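TetR-family transcriptional regulator (Pectobacterium atrosepticum, PDB 2HYT) probably binds cis-regulatory DNA as a transcription factor, through a helix-turn-helix motif of the TetR family. Local coordinates at residues E87-R90 with C91-A95. Residues are numbered along the deposited sequence; the frame is centred on the assembly and turned at random.
With EDO (1,2-ethanediol), chain B.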
ATOM      1  N   GLU A  87      18.470 -16.554  -6.725  1.00 17.05           N
ATOM      2  CA  GLU A  87      17.376 -17.498  -6.463  0.50 20.47           C
ATOM      3  C   GLU A  87      16.837 -17.300  -5.051  1.00 19.17           C
ATOM      4  O   GLU A  87      15.646 -17.430  -4.821  1.00 19.76           O
ATOM      5  CB  GLU A  87      17.827 -18.942  -6.696  0.50 21.66           C
ATOM      6  CG  GLU A  87      18.248 -19.231  -8.128  0.50 27.54           C
ATOM      7  CD  GLU A  87      17.126 -19.066  -9.141  0.50 31.48           C
ATOM      8  OE1 GLU A  87      15.952 -19.284  -8.791  0.50 40.61           O
ATOM      9  OE2 GLU A  87      17.433 -18.725 -10.294  0.50 36.33           O
ATOM     10  N   GLY A  88      17.703 -16.934  -4.109  1.00 18.54           N
ATOM     11  CA  GLY A  88      17.254 -16.644  -2.771  1.00 19.86           C
ATOM     12  C   GLY A  88      16.328 -15.420  -2.735  1.00 19.66           C
ATOM     13  O   GLY A  88      15.361 -15.350  -1.962  1.00 17.63           O
ATOM     14  N   PHE A  89      16.643 -14.428  -3.553  1.00 18.61           N
ATOM     15  CA  PHE A  89      15.812 -13.222  -3.657  1.00 19.16           C
ATOM     16  C   PHE A  89      14.458 -13.569  -4.276  1.00 17.43           C
ATOM     17  O   PHE A  89      13.428 -13.146  -3.755  1.00 18.92           O
ATOM     18  CB  PHE A  89      16.567 -12.164  -4.491  1.00 20.27           C
ATOM     19  CG  PHE A  89      15.679 -11.097  -5.064  1.00 22.35           C
ATOM     20  CD1 PHE A  89      15.257 -10.075  -4.292  1.00 29.38           C
ATOM     21  CD2 PHE A  89      15.297 -11.124  -6.398  1.00 22.49           C
ATOM     22  CE1 PHE A  89      14.454  -9.067  -4.824  1.00 22.09           C
ATOM     23  CE2 PHE A  89      14.514 -10.132  -6.934  1.00 24.21           C
ATOM     24  CZ  PHE A  89      14.077  -9.090  -6.128  1.00 23.89           C
ATOM     25  N   ARG A  90      14.452 -14.348  -5.355  1.00 19.46           N
ATOM     26  CA  ARG A  90      13.169 -14.809  -5.975  1.00 18.12           C
ATOM     27  C   ARG A  90      12.372 -15.591  -4.953  1.00 19.97           C
ATOM     28  O   ARG A  90      11.163 -15.415  -4.835  1.00 20.46           O
ATOM     29  CB  ARG A  90      13.418 -15.680  -7.201  1.00 19.85           C
ATOM     30  CG  ARG A  90      13.979 -14.888  -8.390  1.00 19.70           C
ATOM     31  CD  ARG A  90      14.252 -15.791  -9.621  1.00 25.47           C
ATOM     32  NE  ARG A  90      13.148 -16.681  -9.934  1.00 30.97           N
ATOM     33  CZ  ARG A  90      13.244 -17.848 -10.560  1.00 41.66           C
ATOM     34  NH1 ARG A  90      14.415 -18.301 -10.988  1.00 47.20           N
ATOM     35  NH2 ARG A  90      12.149 -18.572 -10.759  1.00 46.59           N
ATOM     36  N   CYS A  91      13.039 -16.482  -4.231  1.00 19.48           N
ATOM     37  CA  CYS A  91      12.363 -17.317  -3.252  0.50 19.60           C
ATOM     38  C   CYS A  91      11.754 -16.496  -2.122  1.00 19.49           C
ATOM     39  O   CYS A  91      10.659 -16.781  -1.702  1.00 21.05           O
ATOM     40  CB  CYS A  91      13.340 -18.328  -2.690  0.50 22.51           C
ATOM     41  SG  CYS A  91      12.590 -19.490  -1.606  0.50 23.59           S
ATOM     42  N   ARG A  92      12.482 -15.478  -1.669  1.00 17.34           N
ATOM     43  CA  ARG A  92      12.004 -14.585  -0.625  1.00 17.68           C
ATOM     44  C   ARG A  92      10.760 -13.806  -1.105  1.00 18.16           C
ATOM     45  O   ARG A  92       9.736 -13.690  -0.382  1.00 17.84           O
ATOM     46  CB  ARG A  92      13.098 -13.625  -0.241  1.00 19.36           C
ATOM     47  CG  ARG A  92      12.697 -12.605   0.761  1.00 18.16           C
ATOM     48  CD  ARG A  92      13.906 -11.912   1.313  1.00 21.63           C
ATOM     49  NE  ARG A  92      13.551 -10.626   1.899  1.00 19.99           N
ATOM     50  CZ  ARG A  92      14.382  -9.888   2.616  1.00 22.33           C
ATOM     51  NH1 ARG A  92      15.615 -10.302   2.875  1.00 22.26           N
ATOM     52  NH2 ARG A  92      13.945  -8.718   3.086  1.00 26.36           N
ATOM     53  N   CYS A  93      10.856 -13.263  -2.315  1.00 20.03           N
ATOM     54  CA  CYS A  93       9.718 -12.556  -2.887  1.00 17.70           C
ATOM     55  C   CYS A  93       8.492 -13.476  -3.043  1.00 19.82           C
ATOM     56  O   CYS A  93       7.359 -13.094  -2.660  1.00 19.97           O
ATOM     57  CB  CYS A  93      10.064 -11.892  -4.215  1.00 19.85           C
ATOM     58  SG  CYS A  93      11.266 -10.557  -4.120  1.00 20.25           S
ATOM     59  N   ARG A  94       8.695 -14.680  -3.570  1.00 20.07           N
ATOM     60  CA  ARG A  94       7.578 -15.627  -3.699  1.00 19.92           C
ATOM     61  C   ARG A  94       6.995 -16.003  -2.333  1.00 20.70           C
ATOM     62  O   ARG A  94       5.789 -16.154  -2.175  1.00 20.92           O
ATOM     63  CB  ARG A  94       8.033 -16.880  -4.404  1.00 21.14           C
ATOM     64  CG  ARG A  94       8.298 -16.677  -5.876  1.00 28.28           C
ATOM     65  CD  ARG A  94       8.446 -18.029  -6.610  1.00 31.18           C
ATOM     66  NE  ARG A  94       9.508 -18.870  -6.038  1.00 37.62           N
ATOM     67  CZ  ARG A  94      10.757 -18.958  -6.504  1.00 38.81           C
ATOM     68  NH1 ARG A  94      11.158 -18.269  -7.563  1.00 40.85           N
ATOM     69  NH2 ARG A  94      11.613 -19.761  -5.892  1.00 41.99           N
ATOM     70  N   ALA A  95       7.875 -16.176  -1.348  1.00 19.60           N
ATOM     71  CA  ALA A  95       7.450 -16.563   0.001  1.00 19.89           C
ATOM     72  C   ALA A  95       6.521 -15.521   0.643  1.00 19.63           C
ATOM     73  O   ALA A  95       5.535 -15.858   1.320  1.00 20.31           O
ATOM     74  CB  ALA A  95       8.668 -16.830   0.872  1.00 21.16           C
TER
HETATM   75  C1  EDO B 197       9.734  -9.468   1.078  1.00 27.81           C
HETATM   76  O1  EDO B 197      10.918  -9.493   1.905  1.00 23.60           O
HETATM   77  C2  EDO B 197       9.002  -8.148   1.341  1.00 29.20           C
HETATM   78  O2  EDO B 197       9.741  -7.022   0.792  1.00 28.06           O
HETATM   79  O   HOH W   1      14.181 -19.032  -6.918  1.00 44.90           O
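Helix 85-98 of the tetracyclin repressor-like C-terminal domain brings Phe89 and Cys93 together on one flank and Arg90 and Arg94 on another. Four i to i+4 backbone hydrogen bonds join 87-90 to 91-95, among them Cys93 N to Phe89 O at 2.9 Å and Arg94 N to Arg90 O at 2.9 Å. On the inner flank, Cys93 SG sits over one face of the Phe89 ring, displaced toward the rim, and comes within 3.6 Å of Phe89 CE1. This is a sulfur-aromatic contact. Phe89 chi1 of 160° sets CG roughly opposite its own backbone nitrogen and turns one ring face to the sulfur. Leu135 of helix 122-141, Ile157 of helix 150-170 and Leu189 of helix 174-190 also touch this ring.

On the other flank the two guanidinium planes stand 77° apart. Arg90 NH2 and Arg94 NH1 are 3.4 Å apart, as both guanidiniums gather round the carboxylate of Glu186 in helix 174-190, which forms salt bridges with Arg90 NE and Arg94 NH1. Arg94 bends at chi3 (-57°), and its guanidinium turns one face to the backbone around Arg90 C. A water accepts from Arg94 NH2 and donates to Glu87 O. In the modelled conformer of Glu87, one of two, OE1 takes a salt bridge from Arg90 NH1 at 2.9 Å and a bond from the same water at 2.6 Å. Arg92 is buried and extended; Ser79 and Ser131 hold its guanidinium, and its NE donates nearly straight to O1 of an ethanediol, probably from the crystallisation liquor, at 2.9 Å. The whole is an amphipathic stretch of alpha-helix, its apolar flank in the all-helical core of a TetR C-terminal domain and its charged flank tied to helix 174-190.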